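Local coordinates for hypothetical protein (Sus scrofa, PDB 3WOC), which binds heparin and is a prostate-derived jacalin-like lectin of boar sperm, probably with a role in capacitation, at residues A[75-80]-A[100-105]. Sequence-based numbering, arbitrary orientation.
Sequences GRYRTF and TGKGFF
With CG set between the backbone N and the carbonyl carbon in both residues (chi1 58° in Tyr77, 74° in Phe104), the two rings lean across from neighbouring antiparallel strands on one face of their sheet. They meet rim to rim: Phe104 CD1 lies near the plane of the tyrosine ring, 3.5 Å from Tyr77 CD1, and neither ring overlies the other. Each ring instead turns a face to the opposite strand. Gly75 CA sits over the Phe104 ring in a CH-pi contact, 3.9 Å from its centroid, with no side chain on the glycine to hold the ring off. Lys102 CB packs in the same manner over the Tyr77 ring, with CG beside it near Tyr77 CE2, while the far end of the lysine leads away.

The backbones are joined by two hydrogen-bonded pairs. Gly75 and Phe104 exchange two bonds, the nearly straight one running from Gly75 N to Phe104 O (3.0 Å). Between Tyr77 and Lys102, Tyr77 N donates to Lys102 O at 3.1 Å, but the return bond from Lys102 N to Tyr77 O is weak.

On the other face, the Arg76 chain extends from CG to NE and brings NH1 to Gly101 O, 2.8 Å away, in a bent bond tilted out of the guanidinium plane. This ties Arg76 to the residue just before strand 102-106.

Phe104 also touches Phe132 of strand 127-135, in a different sheet. Strand 102-106 forms one border of a four-stranded antiparallel sheet, one of the three that build the beta-prism fold of jacalin-like lectins.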
loop_
_atom_site.group_PDB
_atom_site.type_symbol
_atom_site.label_atom_id
_atom_site.label_comp_id
_atom_site.label_asym_id
_atom_site.label_seq_id
_atom_site.Cartn_x
_atom_site.Cartn_y
_atom_site.Cartn_z
ATOM N N GLY A 75 10.103 3.123 -1.181
ATOM C CA GLY A 75 10.121 1.939 -0.335
ATOM C C GLY A 75 11.408 1.139 -0.347
ATOM O O GLY A 75 12.356 1.456 -1.070
ATOM N N ARG A 76 11.430 0.096 0.477
ATOM C CA ARG A 76 12.545 -0.840 0.555
ATOM C C ARG A 76 12.017 -2.249 0.830
ATOM O O ARG A 76 10.979 -2.414 1.469
ATOM C CB ARG A 76 13.546 -0.420 1.642
ATOM C CG ARG A 76 14.315 0.854 1.323
ATOM C CD ARG A 76 15.572 0.985 2.154
ATOM N NE ARG A 76 16.347 2.167 1.780
ATOM C CZ ARG A 76 17.219 2.218 0.772
ATOM N NH1 ARG A 76 17.441 1.149 0.016
ATOM N NH2 ARG A 76 17.872 3.345 0.519
ATOM N N TYR A 77 12.737 -3.255 0.341
ATOM C CA TYR A 77 12.329 -4.652 0.482
ATOM C C TYR A 77 13.528 -5.590 0.548
ATOM O O TYR A 77 14.628 -5.255 0.093
ATOM C CB TYR A 77 11.416 -5.071 -0.682
ATOM C CG TYR A 77 12.042 -4.894 -2.050
ATOM C CD1 TYR A 77 11.817 -3.737 -2.795
ATOM C CD2 TYR A 77 12.875 -5.875 -2.593
ATOM C CE1 TYR A 77 12.400 -3.560 -4.053
ATOM C CE2 TYR A 77 13.469 -5.709 -3.842
ATOM C CZ TYR A 77 13.223 -4.551 -4.570
ATOM O OH TYR A 77 13.801 -4.386 -5.810
ATOM N N ARG A 78 13.305 -6.766 1.122
ATOM C CA ARG A 78 14.237 -7.879 0.997
ATOM C C ARG A 78 13.441 -9.030 0.380
ATOM O O ARG A 78 13.018 -8.925 -0.772
ATOM C CB ARG A 78 14.863 -8.234 2.350
ATOM C CG ARG A 78 15.599 -7.058 3.014
ATOM C CD ARG A 78 16.412 -7.491 4.218
ATOM N NE ARG A 78 17.599 -8.241 3.807
ATOM C CZ ARG A 78 18.444 -8.847 4.637
ATOM N NH1 ARG A 78 18.248 -8.817 5.948
ATOM N NH2 ARG A 78 19.486 -9.499 4.143
ATOM N N THR A 79 13.222 -10.108 1.130
ATOM C CA THR A 79 12.244 -11.125 0.737
ATOM C C THR A 79 10.841 -10.529 0.860
ATOM O O THR A 79 9.981 -10.748 0.004
ATOM C CB THR A 79 12.348 -12.395 1.615
ATOM O OG1 THR A 79 13.629 -13.004 1.428
ATOM C CG2 THR A 79 11.267 -13.402 1.260
ATOM N N PHE A 80 10.630 -9.772 1.933
ATOM C CA PHE A 80 9.348 -9.139 2.217
ATOM C C PHE A 80 9.465 -7.631 2.071
ATOM O O PHE A 80 10.556 -7.070 2.195
ATOM C CB PHE A 80 8.877 -9.482 3.633
ATOM C CG PHE A 80 8.747 -10.956 3.896
ATOM C CD1 PHE A 80 7.582 -11.637 3.561
ATOM C CD2 PHE A 80 9.789 -11.664 4.489
ATOM C CE1 PHE A 80 7.462 -13.002 3.797
ATOM C CE2 PHE A 80 9.678 -13.026 4.728
ATOM C CZ PHE A 80 8.509 -13.697 4.382
ATOM N N THR A 100 15.263 -1.232 5.258
ATOM C CA THR A 100 16.296 -2.209 4.902
ATOM C C THR A 100 16.056 -2.795 3.516
ATOM O O THR A 100 14.917 -3.057 3.132
ATOM C CB THR A 100 16.373 -3.373 5.919
ATOM O OG1 THR A 100 16.024 -2.903 7.226
ATOM C CG2 THR A 100 17.779 -3.968 5.953
ATOM N N GLY A 101 17.140 -2.992 2.771
ATOM C CA GLY A 101 17.083 -3.696 1.499
ATOM C C GLY A 101 17.188 -2.822 0.269
ATOM O O GLY A 101 17.612 -1.670 0.346
ATOM N N LYS A 102 16.802 -3.389 -0.872
ATOM C CA LYS A 102 16.812 -2.675 -2.142
ATOM C C LYS A 102 15.774 -1.565 -2.100
ATOM O O LYS A 102 14.673 -1.754 -1.582
ATOM C CB LYS A 102 16.522 -3.623 -3.318
ATOM C CG LYS A 102 17.176 -5.009 -3.237
ATOM C CD LYS A 102 18.698 -4.940 -3.275
ATOM C CE LYS A 102 19.325 -6.319 -3.129
ATOM N NZ LYS A 102 19.300 -7.095 -4.404
ATOM N N GLY A 103 16.140 -0.405 -2.633
ATOM C CA GLY A 103 15.238 0.739 -2.681
ATOM C C GLY A 103 14.453 0.784 -3.976
ATOM O O GLY A 103 14.908 0.279 -5.006
ATOM N N PHE A 104 13.265 1.377 -3.909
ATOM C CA PHE A 104 12.443 1.626 -5.092
ATOM C C PHE A 104 11.652 2.931 -4.969
ATOM O O PHE A 104 11.426 3.426 -3.863
ATOM C CB PHE A 104 11.526 0.426 -5.407
ATOM C CG PHE A 104 10.350 0.266 -4.470
ATOM C CD1 PHE A 104 10.416 -0.613 -3.394
ATOM C CD2 PHE A 104 9.165 0.968 -4.684
ATOM C CE1 PHE A 104 9.330 -0.780 -2.538
ATOM C CE2 PHE A 104 8.072 0.811 -3.830
ATOM C CZ PHE A 104 8.155 -0.063 -2.756
ATOM N N PHE A 105 11.243 3.479 -6.111
ATOM C CA PHE A 105 10.430 4.693 -6.149
ATOM C C PHE A 105 9.242 4.523 -7.091
ATOM O O PHE A 105 9.406 4.198 -8.266
ATOM C CB PHE A 105 11.279 5.900 -6.559
ATOM C CG PHE A 105 10.521 7.201 -6.581
ATOM C CD1 PHE A 105 10.130 7.817 -5.396
ATOM C CD2 PHE A 105 10.213 7.819 -7.791
ATOM C CE1 PHE A 105 9.433 9.024 -5.416
ATOM C CE2 PHE A 105 9.518 9.027 -7.823
ATOM C CZ PHE A 105 9.129 9.630 -6.633
#